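Local coordinates for NanU sialic acid binding protein (Bacteroides fragilis, PDB 4L7T), which binds sialic acid with high affinity and, as a SusD-family outer-membrane protein, probably works with the partner protein NanO in its uptake, at residues L108-A111 with K112-T116; Y278-D282 with D283-Q287; V413-A417 with Y418-F422. All coordinates share one frame; numbering follows the deposited sequence.

How the contacts relate
All three contacts are local and partly buried, each within one continuous run of chain, and none touches another. Contact 1 lies at the end of helix 99-115, contact 2 is the turn into helix 284-289, and contact 3 joins helix 407-418 to helix 420-425. Contact 2 lies nearest the centre of the chain (about 15 Å between centres); contacts 1 and 3 flank that centre, their own centres about 47 Å apart. In contact 1 Met109 and Thr113 are buried, Lys114 and Glu115 exposed, and a threonine bonds to a helix carbonyl. Contact 2 buries Met280, Trp281 and Phe285 beside a folded-back arginine and exposes Asp282. Contact 3 buries Tyr418 before a glycine helix end and exposes Lys420.

Contact 1 of 3, residues L108-A111 with K112-T116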
ATOM      1  N   LEU A 108     -22.909   9.930  -0.693  1.00 21.28           N
ATOM      2  CA  LEU A 108     -23.666  11.022   0.031  1.00 20.97           C
ATOM      3  C   LEU A 108     -22.964  12.357  -0.275  1.00 21.48           C
ATOM      4  O   LEU A 108     -23.618  13.312  -0.752  1.00 20.93           O
ATOM      5  CB  LEU A 108     -23.707  10.833   1.552  1.00 20.32           C
ATOM      6  CG  LEU A 108     -24.533  11.964   2.256  1.00 25.12           C
ATOM      7  CD1 LEU A 108     -25.970  12.051   1.742  1.00 22.86           C
ATOM      8  CD2 LEU A 108     -24.512  11.855   3.784  1.00 27.19           C
ATOM      9  N   MET A 109     -21.639  12.376  -0.071  1.00 18.32           N
ATOM     10  CA  MET A 109     -20.844  13.633  -0.405  1.00 18.72           C
ATOM     11  C   MET A 109     -21.067  14.044  -1.827  1.00 19.72           C
ATOM     12  O   MET A 109     -21.296  15.244  -2.110  1.00 17.81           O
ATOM     13  CB  MET A 109     -19.361  13.457  -0.049  1.00 18.61           C
ATOM     14  CG  MET A 109     -18.484  14.724  -0.401  1.00 16.30           C
ATOM     15  SD  MET A 109     -18.919  15.981   0.763  1.00 20.24           S
ATOM     16  CE  MET A 109     -17.612  17.232   0.366  1.00 18.41           C
ATOM     17  N   ILE A 110     -20.974  13.100  -2.749  1.00 19.27           N
ATOM     18  CA  ILE A 110     -21.166  13.385  -4.129  1.00 20.02           C
ATOM     19  C   ILE A 110     -22.534  13.996  -4.442  1.00 22.12           C
ATOM     20  O   ILE A 110     -22.597  14.985  -5.192  1.00 22.60           O
ATOM     21  CB  ILE A 110     -20.878  12.145  -5.023  1.00 20.19           C
ATOM     22  CG1 ILE A 110     -19.379  11.858  -4.910  1.00 20.66           C
ATOM     23  CG2 ILE A 110     -21.345  12.383  -6.427  1.00 21.19           C
ATOM     24  CD1 ILE A 110     -18.968  10.480  -5.571  1.00 21.81           C
ATOM     25  N   ALA A 111     -23.631  13.387  -3.914  1.00 21.48           N
ATOM     26  CA  ALA A 111     -24.969  13.919  -4.211  1.00 22.30           C
ATOM     27  C   ALA A 111     -25.093  15.301  -3.545  1.00 21.21           C
ATOM     28  O   ALA A 111     -25.604  16.221  -4.169  1.00 22.81           O
ATOM     29  CB  ALA A 111     -26.061  12.986  -3.643  1.00 22.60           C
ATOM     30  N   LYS A 112     -24.590  15.461  -2.342  1.00 19.89           N
ATOM     31  CA  LYS A 112     -24.805  16.768  -1.631  1.00 20.17           C
ATOM     32  C   LYS A 112     -24.043  17.872  -2.363  1.00 20.22           C
ATOM     33  O   LYS A 112     -24.564  19.022  -2.546  1.00 19.48           O
ATOM     34  CB  LYS A 112     -24.375  16.761  -0.165  1.00 19.51           C
ATOM     35  CG  LYS A 112     -25.328  15.921   0.772  1.00 22.90           C
ATOM     36  CD  LYS A 112     -26.794  16.421   0.754  1.00 24.96           C
ATOM     37  CE  LYS A 112     -27.581  15.697   1.850  1.00 26.52           C
ATOM     38  NZ  LYS A 112     -29.036  16.211   1.918  1.00 25.51           N
ATOM     39  N   THR A 113     -22.825  17.547  -2.808  1.00 19.36           N
ATOM     40  CA  THR A 113     -22.044  18.542  -3.563  1.00 17.86           C
ATOM     41  C   THR A 113     -22.611  18.843  -4.900  1.00 19.86           C
ATOM     42  O   THR A 113     -22.564  20.027  -5.335  1.00 20.77           O
ATOM     43  CB  THR A 113     -20.586  17.975  -3.674  1.00 18.07           C
ATOM     44  OG1 THR A 113     -20.115  17.743  -2.365  1.00 20.66           O
ATOM     45  CG2 THR A 113     -19.635  19.012  -4.338  1.00 17.63           C
ATOM     46  N   LYS A 114     -23.117  17.866  -5.624  1.00 20.49           N
ATOM     47  CA  LYS A 114     -23.777  18.190  -6.888  1.00 22.85           C
ATOM     48  C   LYS A 114     -25.033  19.096  -6.737  1.00 23.46           C
ATOM     49  O   LYS A 114     -25.343  19.872  -7.650  1.00 25.77           O
ATOM     50  CB  LYS A 114     -24.134  16.943  -7.712  1.00 22.89           C
ATOM     51  CG  LYS A 114     -22.898  16.183  -8.221  1.00 25.43           C
ATOM     52  CD  LYS A 114     -23.359  14.938  -8.943  1.00 31.41           C
ATOM     53  CE  LYS A 114     -22.255  14.303  -9.782  1.00 40.16           C
ATOM     54  NZ  LYS A 114     -21.479  15.218 -10.735  1.00 42.60           N
ATOM     55  N   GLU A 115     -25.685  19.009  -5.576  1.00 23.44           N
ATOM     56  CA  GLU A 115     -26.977  19.692  -5.318  1.00 24.88           C
ATOM     57  C   GLU A 115     -26.851  21.065  -4.648  1.00 23.91           C
ATOM     58  O   GLU A 115     -27.851  21.781  -4.508  1.00 24.91           O
ATOM     59  CB  GLU A 115     -27.832  18.848  -4.318  1.00 25.58           C
ATOM     60  CG  GLU A 115     -28.323  17.539  -4.934  1.00 29.25           C
ATOM     61  CD  GLU A 115     -28.774  16.432  -3.903  1.00 37.26           C
ATOM     62  OE1 GLU A 115     -28.749  16.665  -2.653  1.00 39.83           O
ATOM     63  OE2 GLU A 115     -29.116  15.308  -4.384  1.00 39.95           O
ATOM     64  N   THR A 116     -25.675  21.418  -4.173  1.00 21.85           N
ATOM     65  CA  THR A 116     -25.579  22.537  -3.265  1.00 20.56           C
ATOM     66  C   THR A 116     -25.770  23.870  -3.972  1.00 21.53           C
ATOM     67  O   THR A 116     -25.619  23.983  -5.176  1.00 21.56           O
ATOM     68  CB  THR A 116     -24.221  22.556  -2.600  1.00 19.31           C
ATOM     69  OG1 THR A 116     -24.194  23.482  -1.509  1.00 20.90           O
ATOM     70  CG2 THR A 116     -23.094  22.898  -3.584  1.00 19.48           C
TER
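Thr113 and Met109 meet at a single carbonyl oxygen. Met109 O accepts the backbone bond from Thr113 N at 2.9 Å and a second bond from the hydroxyl, Thr113 OG1, at 2.8 Å. The two donors come from opposite faces of the carbonyl plane, the hydroxyl tilted 35° from it. The threonine torsion makes this possible, because OG1 sits beside its own backbone N (chi1 -57°) and is swung back up the helix. Met109 CE also lies 3.7 Å from Thr113 OG1, so the thioether end borders the buried hydroxyl.

The neighbouring positions repeat the four-residue spacing. Leu108 CD1 touches Lys112 CE at 4.0 Å as the two chains cross. Ile110 and Lys114 instead run side by side, with Ile110 CG2 4.0 Å from Lys114 CE. Near the helix end the pattern fades: the weak bond from Glu115 N to Ala111 O is 3.1 Å long and bent to 133°.

Other elements position this shell. Lys112 NZ bonds to Ala25 O, and the lysine makes a cation-pi contact with Trp30. Phe36 and Phe39 of helix 33-48 pack on Thr113 and Met109, while Tyr127, Leu128 and Ala131 of helix 121-146 cover Met109, Thr113 and Ile110. The whole is the last two turns of one arm of an alpha-helical hairpin, consistent with the TPR-like helical part of a SusD fold.

Contact 2 of 3, residues Y278-D282 with D283-Q287; sequences YNMWD and DRFRQ
The Trp281-Phe285 pair is an aromatic contact across a tight turn, where the loop after strand 267-271 enters the short, weakly bonded helix 284-289. The edge of the Phe285 ring meets the face of the Trp281 six-membered ring, with centroids 5.5 Å apart and planes at 79°. Met280 completes the group: its SD lies 4.6 Å from the Phe285 centroid, and its CE sits 3.4 Å above the Trp281 plane, toward the rim.

Polar bonds hold the turn itself. Trp281 O receives Arg284 NE at 2.7 Å, almost straight (177°), and Arg284 N at 2.9 Å, from opposite faces of the carbonyl plane. A bend at chi3 (-55°) folds the arginine back so that NE reaches the oxygen within the guanidinium plane. Arg286 grips Asp283 side-on in a salt bridge, NE to OD1 at 2.9 Å and NH2 to OD2 at 3.0 Å. A water links Met280 O to Arg286 N.

Around the turn, Phe55 stacks on Trp281, while Tyr383 and Tyr366 meet Trp281 and Phe285 edge-to-face. Positive phi at Trp281, Asp282 and Asp283 marks a left-handed turn leading into the helix, flanked by an edge-to-face aromatic pair and a Met-aromatic contact.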
ATOM      1  N   TYR A 278      -5.664   8.251  15.828  1.00 28.22           N
ATOM      2  CA  TYR A 278      -5.640   6.891  15.230  1.00 24.21           C
ATOM      3  C   TYR A 278      -4.241   6.314  15.274  1.00 21.89           C
ATOM      4  O   TYR A 278      -3.298   6.936  14.845  1.00 20.52           O
ATOM      5  CB  TYR A 278      -6.104   6.929  13.752  1.00 26.17           C
ATOM      6  CG  TYR A 278      -6.704   5.661  13.199  1.00 25.35           C
ATOM      7  CD1 TYR A 278      -8.055   5.340  13.415  1.00 28.19           C
ATOM      8  CD2 TYR A 278      -5.967   4.822  12.373  1.00 26.03           C
ATOM      9  CE1 TYR A 278      -8.622   4.192  12.881  1.00 28.69           C
ATOM     10  CE2 TYR A 278      -6.525   3.670  11.850  1.00 26.36           C
ATOM     11  CZ  TYR A 278      -7.845   3.360  12.099  1.00 29.77           C
ATOM     12  OH  TYR A 278      -8.384   2.223  11.524  1.00 31.16           O
ATOM     13  N   ASN A 279      -4.089   5.104  15.807  1.00 19.88           N
ATOM     14  CA  ASN A 279      -2.805   4.422  15.730  1.00 19.62           C
ATOM     15  C   ASN A 279      -2.707   3.721  14.357  1.00 16.27           C
ATOM     16  O   ASN A 279      -3.725   3.379  13.730  1.00 18.42           O
ATOM     17  CB  ASN A 279      -2.755   3.305  16.776  1.00 19.37           C
ATOM     18  CG  ASN A 279      -2.709   3.842  18.205  1.00 23.58           C
ATOM     19  OD1 ASN A 279      -3.546   3.450  19.053  1.00 29.12           O
ATOM     20  ND2 ASN A 279      -1.727   4.691  18.502  1.00 22.23           N
ATOM     21  N   MET A 280      -1.483   3.573  13.914  1.00 17.23           N
ATOM     22  CA  MET A 280      -1.210   3.008  12.543  1.00 17.90           C
ATOM     23  C   MET A 280      -1.924   1.667  12.421  1.00 17.88           C
ATOM     24  O   MET A 280      -1.801   0.809  13.285  1.00 19.38           O
ATOM     25  CB  MET A 280       0.292   2.835  12.334  1.00 15.28           C
ATOM     26  CG  MET A 280       0.501   2.228  10.905  1.00 17.72           C
ATOM     27  SD  MET A 280       2.225   2.206  10.491  1.00 23.45           S
ATOM     28  CE  MET A 280       2.362   1.086   9.062  1.00 23.62           C
ATOM     29  N   TRP A 281      -2.743   1.535  11.385  1.00 16.68           N
ATOM     30  CA  TRP A 281      -3.536   0.332  11.162  1.00 17.30           C
ATOM     31  C   TRP A 281      -4.443  -0.015  12.343  1.00 18.13           C
ATOM     32  O   TRP A 281      -4.722  -1.189  12.570  1.00 16.46           O
ATOM     33  CB  TRP A 281      -2.650  -0.889  10.790  1.00 14.83           C
ATOM     34  CG  TRP A 281      -1.766  -0.699   9.556  1.00 15.45           C
ATOM     35  CD1 TRP A 281      -1.853   0.314   8.596  1.00 20.64           C
ATOM     36  CD2 TRP A 281      -0.716  -1.582   9.120  1.00 13.63           C
ATOM     37  NE1 TRP A 281      -0.861   0.126   7.653  1.00 16.39           N
ATOM     38  CE2 TRP A 281      -0.164  -1.023   7.933  1.00 15.45           C
ATOM     39  CE3 TRP A 281      -0.173  -2.789   9.638  1.00 15.24           C
ATOM     40  CZ2 TRP A 281       0.931  -1.628   7.255  1.00 14.89           C
ATOM     41  CZ3 TRP A 281       0.908  -3.388   8.977  1.00 15.46           C
ATOM     42  CH2 TRP A 281       1.428  -2.826   7.775  1.00 15.78           C
ATOM     43  N   ASP A 282      -4.946   1.015  13.033  1.00 16.95           N
ATOM     44  CA  ASP A 282      -5.820   0.778  14.240  1.00 18.36           C
ATOM     45  C   ASP A 282      -5.171  -0.233  15.215  1.00 18.77           C
ATOM     46  O   ASP A 282      -5.886  -1.076  15.777  1.00 20.42           O
ATOM     47  CB  ASP A 282      -7.228   0.356  13.845  1.00 19.40           C
ATOM     48  CG  ASP A 282      -8.270   0.639  14.963  1.00 22.40           C
ATOM     49  OD1 ASP A 282      -7.921   1.392  15.880  1.00 26.24           O
ATOM     50  OD2 ASP A 282      -9.406   0.112  14.859  1.00 30.50           O
ATOM     51  N   ASP A 283      -3.869  -0.050  15.493  1.00 17.50           N
ATOM     52  CA  ASP A 283      -2.999  -0.807  16.374  1.00 17.77           C
ATOM     53  C   ASP A 283      -2.590  -2.161  15.782  1.00 18.16           C
ATOM     54  O   ASP A 283      -1.808  -2.873  16.409  1.00 20.21           O
ATOM     55  CB  ASP A 283      -3.694  -1.030  17.758  1.00 18.43           C
ATOM     56  CG  ASP A 283      -2.784  -1.435  18.811  1.00 23.15           C
ATOM     57  OD1 ASP A 283      -1.737  -0.822  18.930  1.00 22.16           O
ATOM     58  OD2 ASP A 283      -3.182  -2.365  19.607  1.00 24.90           O
ATOM     59  N   ARG A 284      -2.990  -2.445  14.551  1.00 18.74           N
ATOM     60  CA  ARG A 284      -2.574  -3.743  13.978  1.00 18.36           C
ATOM     61  C   ARG A 284      -1.188  -3.794  13.339  1.00 18.67           C
ATOM     62  O   ARG A 284      -0.656  -4.866  13.048  1.00 18.07           O
ATOM     63  CB  ARG A 284      -3.659  -4.206  13.090  1.00 19.29           C
ATOM     64  CG  ARG A 284      -4.843  -4.546  13.962  1.00 24.34           C
ATOM     65  CD  ARG A 284      -6.117  -4.546  13.273  1.00 32.45           C
ATOM     66  NE  ARG A 284      -6.445  -3.295  12.555  1.00 36.08           N
ATOM     67  CZ  ARG A 284      -7.596  -3.139  11.886  1.00 42.48           C
ATOM     68  NH1 ARG A 284      -8.486  -4.148  11.884  1.00 45.88           N
ATOM     69  NH2 ARG A 284      -7.885  -2.012  11.239  1.00 39.24           N
ATOM     70  N   PHE A 285      -0.529  -2.651  13.136  1.00 15.99           N
ATOM     71  CA  PHE A 285       0.852  -2.760  12.888  1.00 14.50           C
ATOM     72  C   PHE A 285       1.613  -3.293  14.146  1.00 16.61           C
ATOM     73  O   PHE A 285       2.462  -4.251  14.075  1.00 17.06           O
ATOM     74  CB  PHE A 285       1.440  -1.365  12.419  1.00 14.96           C
ATOM     75  CG  PHE A 285       2.974  -1.424  12.206  1.00 15.02           C
ATOM     76  CD1 PHE A 285       3.554  -2.024  11.074  1.00 17.17           C
ATOM     77  CD2 PHE A 285       3.873  -0.886  13.158  1.00 13.40           C
ATOM     78  CE1 PHE A 285       4.964  -2.068  10.901  1.00 14.74           C
ATOM     79  CE2 PHE A 285       5.273  -0.957  13.011  1.00 16.07           C
ATOM     80  CZ  PHE A 285       5.833  -1.524  11.852  1.00 17.18           C
ATOM     81  N   ARG A 286       1.380  -2.637  15.300  1.00 15.46           N
ATOM     82  CA  ARG A 286       2.002  -3.110  16.507  1.00 16.58           C
ATOM     83  C   ARG A 286       1.705  -4.593  16.799  1.00 14.39           C
ATOM     84  O   ARG A 286       2.614  -5.327  17.154  1.00 16.65           O
ATOM     85  CB  ARG A 286       1.484  -2.273  17.701  1.00 14.70           C
ATOM     86  CG  ARG A 286       2.359  -2.443  18.953  1.00 19.26           C
ATOM     87  CD  ARG A 286       1.757  -1.767  20.271  1.00 15.47           C
ATOM     88  NE  ARG A 286       0.380  -2.155  20.478  1.00 20.51           N
ATOM     89  CZ  ARG A 286       0.074  -3.203  21.268  1.00 17.48           C
ATOM     90  NH1 ARG A 286       1.035  -3.851  21.838  1.00 19.13           N
ATOM     91  NH2 ARG A 286      -1.181  -3.601  21.427  1.00 25.06           N
ATOM     92  N   GLN A 287       0.443  -4.968  16.600  1.00 15.11           N
ATOM     93  CA  GLN A 287      -0.055  -6.337  16.958  1.00 13.89           C
ATOM     94  C   GLN A 287       0.458  -7.417  15.960  1.00 14.31           C
ATOM     95  O   GLN A 287       0.305  -8.593  16.277  1.00 15.73           O
ATOM     96  CB  GLN A 287      -1.558  -6.335  16.910  1.00 17.35           C
ATOM     97  CG  GLN A 287      -2.270  -5.680  18.099  1.00 21.35           C
ATOM     98  CD  GLN A 287      -3.781  -5.691  17.897  1.00 31.06           C
ATOM     99  OE1 GLN A 287      -4.472  -4.777  18.313  1.00 32.07           O
ATOM    100  NE2 GLN A 287      -4.296  -6.723  17.234  1.00 33.72           N
TER
HETATM  101  O   HOH W   1      -6.889   0.149   9.816  1.00 20.87           O
HETATM  102  O   HOH W   2      -0.008  -0.068  15.218  1.00 17.12           O

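Contact 3 of 3, residues V413-A417 with Y418-F422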
ATOM      1  N   VAL A 413      15.614   6.349  -9.096  1.00 13.11           N
ATOM      2  CA  VAL A 413      15.281   5.700  -7.815  1.00 13.31           C
ATOM      3  C   VAL A 413      16.516   4.990  -7.185  1.00 13.79           C
ATOM      4  O   VAL A 413      16.768   5.145  -6.006  1.00 13.63           O
ATOM      5  CB  VAL A 413      14.098   4.726  -8.004  1.00 11.60           C
ATOM      6  CG1 VAL A 413      13.800   3.954  -6.716  1.00 12.70           C
ATOM      7  CG2 VAL A 413      12.814   5.533  -8.353  1.00 11.90           C
ATOM      8  N   ARG A 414      17.294   4.265  -7.969  1.00 13.06           N
ATOM      9  CA  ARG A 414      18.550   3.659  -7.444  1.00 14.55           C
ATOM     10  C   ARG A 414      19.558   4.672  -6.914  1.00 13.58           C
ATOM     11  O   ARG A 414      20.193   4.465  -5.885  1.00 17.11           O
ATOM     12  CB  ARG A 414      19.228   2.838  -8.528  1.00 12.27           C
ATOM     13  CG  ARG A 414      18.446   1.615  -8.793  1.00 14.06           C
ATOM     14  CD  ARG A 414      19.118   0.686  -9.835  1.00 13.41           C
ATOM     15  NE  ARG A 414      18.221  -0.479 -10.093  1.00 14.89           N
ATOM     16  CZ  ARG A 414      18.532  -1.510 -10.901  1.00 14.06           C
ATOM     17  NH1 ARG A 414      19.729  -1.528 -11.567  1.00 17.13           N
ATOM     18  NH2 ARG A 414      17.665  -2.531 -11.143  1.00 15.29           N
ATOM     19  N   GLU A 415      19.727   5.801  -7.611  1.00 15.16           N
ATOM     20  CA  GLU A 415      20.672   6.800  -7.163  1.00 16.49           C
ATOM     21  C   GLU A 415      20.328   7.278  -5.724  1.00 15.52           C
ATOM     22  O   GLU A 415      21.195   7.454  -4.879  1.00 16.05           O
ATOM     23  CB  GLU A 415      20.701   7.972  -8.161  1.00 17.62           C
ATOM     24  CG  GLU A 415      21.537   9.156  -7.607  1.00 21.17           C
ATOM     25  CD  GLU A 415      21.435  10.418  -8.472  1.00 28.30           C
ATOM     26  OE1 GLU A 415      20.351  11.053  -8.519  1.00 27.03           O
ATOM     27  OE2 GLU A 415      22.452  10.814  -9.083  1.00 30.54           O
ATOM     28  N   ARG A 416      19.036   7.485  -5.441  1.00 13.43           N
ATOM     29  CA  ARG A 416      18.570   7.873  -4.087  1.00 13.94           C
ATOM     30  C   ARG A 416      18.941   6.766  -3.068  1.00 15.18           C
ATOM     31  O   ARG A 416      19.372   7.068  -1.951  1.00 16.61           O
ATOM     32  CB  ARG A 416      17.044   8.276  -4.050  1.00 14.02           C
ATOM     33  CG  ARG A 416      16.653   8.908  -2.717  1.00 14.71           C
ATOM     34  CD  ARG A 416      16.245   7.867  -1.612  1.00 13.77           C
ATOM     35  NE  ARG A 416      14.999   7.205  -2.007  1.00 15.30           N
ATOM     36  CZ  ARG A 416      13.805   7.762  -1.904  1.00 13.60           C
ATOM     37  NH1 ARG A 416      13.653   8.988  -1.384  1.00 14.95           N
ATOM     38  NH2 ARG A 416      12.732   7.070  -2.299  1.00 12.57           N
ATOM     39  N   ALA A 417      18.721   5.516  -3.446  1.00 15.52           N
ATOM     40  CA  ALA A 417      18.866   4.347  -2.563  1.00 16.07           C
ATOM     41  C   ALA A 417      20.382   4.142  -2.149  1.00 14.96           C
ATOM     42  O   ALA A 417      20.715   3.885  -0.964  1.00 17.38           O
ATOM     43  CB  ALA A 417      18.369   3.065  -3.314  1.00 15.19           C
ATOM     44  N   TYR A 418      21.251   4.282  -3.160  1.00 15.45           N
ATOM     45  CA  TYR A 418      22.690   4.101  -2.943  1.00 16.90           C
ATOM     46  C   TYR A 418      23.409   5.356  -2.489  1.00 18.54           C
ATOM     47  O   TYR A 418      24.503   5.266  -1.926  1.00 19.32           O
ATOM     48  CB  TYR A 418      23.353   3.527  -4.162  1.00 14.54           C
ATOM     49  CG  TYR A 418      22.946   2.129  -4.510  1.00 19.16           C
ATOM     50  CD1 TYR A 418      23.376   1.034  -3.750  1.00 17.69           C
ATOM     51  CD2 TYR A 418      22.082   1.903  -5.583  1.00 16.23           C
ATOM     52  CE1 TYR A 418      22.984  -0.277  -4.091  1.00 19.48           C
ATOM     53  CE2 TYR A 418      21.675   0.567  -5.972  1.00 18.16           C
ATOM     54  CZ  TYR A 418      22.146  -0.519  -5.203  1.00 15.51           C
ATOM     55  OH  TYR A 418      21.759  -1.764  -5.650  1.00 20.08           O
ATOM     56  N   GLY A 419      22.803   6.526  -2.678  1.00 17.61           N
ATOM     57  CA  GLY A 419      23.497   7.813  -2.471  1.00 20.83           C
ATOM     58  C   GLY A 419      24.188   8.272  -3.753  1.00 19.87           C
ATOM     59  O   GLY A 419      24.739   7.489  -4.483  1.00 20.00           O
ATOM     60  N   LYS A 420      24.149   9.570  -4.038  1.00 21.91           N
ATOM     61  CA  LYS A 420      24.633  10.031  -5.354  1.00 22.31           C
ATOM     62  C   LYS A 420      26.061   9.644  -5.665  1.00 22.95           C
ATOM     63  O   LYS A 420      26.355   9.159  -6.750  1.00 22.27           O
ATOM     64  CB  LYS A 420      24.503  11.554  -5.422  1.00 24.07           C
ATOM     65  CG  LYS A 420      23.039  12.025  -5.445  1.00 28.13           C
ATOM     66  CD  LYS A 420      22.962  13.523  -5.056  1.00 35.49           C
ATOM     67  CE  LYS A 420      21.636  13.884  -4.363  1.00 40.97           C
ATOM     68  NZ  LYS A 420      20.779  14.834  -5.103  1.00 41.46           N
ATOM     69  N   GLU A 421      26.964   9.937  -4.746  1.00 23.99           N
ATOM     70  CA  GLU A 421      28.386   9.649  -5.061  1.00 24.93           C
ATOM     71  C   GLU A 421      28.755   8.172  -5.118  1.00 24.74           C
ATOM     72  O   GLU A 421      29.450   7.736  -6.035  1.00 23.95           O
ATOM     73  CB  GLU A 421      29.318  10.345  -4.085  1.00 26.33           C
ATOM     74  CG  GLU A 421      29.348  11.864  -4.142  1.00 30.36           C
ATOM     75  CD  GLU A 421      30.542  12.404  -3.351  1.00 41.50           C
ATOM     76  OE1 GLU A 421      31.172  11.614  -2.584  1.00 44.55           O
ATOM     77  OE2 GLU A 421      30.860  13.606  -3.505  1.00 44.59           O
ATOM     78  N   PHE A 422      28.252   7.411  -4.129  1.00 23.16           N
ATOM     79  CA  PHE A 422      28.451   5.955  -4.167  1.00 22.99           C
ATOM     80  C   PHE A 422      27.879   5.334  -5.443  1.00 21.26           C
ATOM     81  O   PHE A 422      28.457   4.452  -6.093  1.00 20.77           O
ATOM     82  CB  PHE A 422      27.895   5.349  -2.868  1.00 23.92           C
ATOM     83  CG  PHE A 422      28.150   3.855  -2.735  1.00 24.72           C
ATOM     84  CD1 PHE A 422      29.308   3.388  -2.065  1.00 28.13           C
ATOM     85  CD2 PHE A 422      27.259   2.929  -3.274  1.00 23.67           C
ATOM     86  CE1 PHE A 422      29.556   2.000  -1.957  1.00 29.84           C
ATOM     87  CE2 PHE A 422      27.475   1.547  -3.168  1.00 24.93           C
ATOM     88  CZ  PHE A 422      28.636   1.068  -2.508  1.00 29.87           C
TER
HETATM   89  O   HOH W   3      24.757   9.860  -9.058  1.00 26.59           O
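Tyr418 brings its ring back against the last turn of helix 407-418, at an oblique approach in which Tyr418 CD2 comes within 3.2 Å of Arg414 O. The same carbonyl oxygen accepts the backbone bond from Tyr418 N at 2.9 Å, so the tyrosine meets it with both backbone and ring. Placing CG beside the backbone N (chi1 -66°) turns the ring back along the helix, and its CE2 then lies 4.2 Å from Arg414 CB.

The helix gives out one residue later. Gly419 N still points to Glu415 O at 2.9 Å, but the angle of 122° makes this bond weak. Gly419 itself has left helical geometry, with a positive phi of 89°; a CB at these backbone angles would press on the carbonyl oxygen of Tyr418, which the missing side chain avoids.

Across the break, Glu415 and Lys420 touch through the base of the lysine chain: Glu415 CD is 3.8 Å from Lys420 CG. Their charged ends do not pair, since Glu415 OE1 and Lys420 NZ stay 5.1 Å apart; the ammonium has a weak, long partner in Asp251. A water also bridges Glu415 OE2, at an unusually short 2.5 Å, and the backbone Lys420 O, at 2.9 Å.

Two arginines tie the first helix to neighbouring acids. Arg414 forms salt bridges with Asp449 and with Glu459 of helix 452-463, Arg416 with Glu266 and with Glu463 of that same helix, and Ala417 O takes a bond from the hydroxyl of Thr338. The result is a glycine-terminated helix end in which Gly419 also occupies the N-cap position of helix 420-425, a one-residue junction between two helices within the SusD family region.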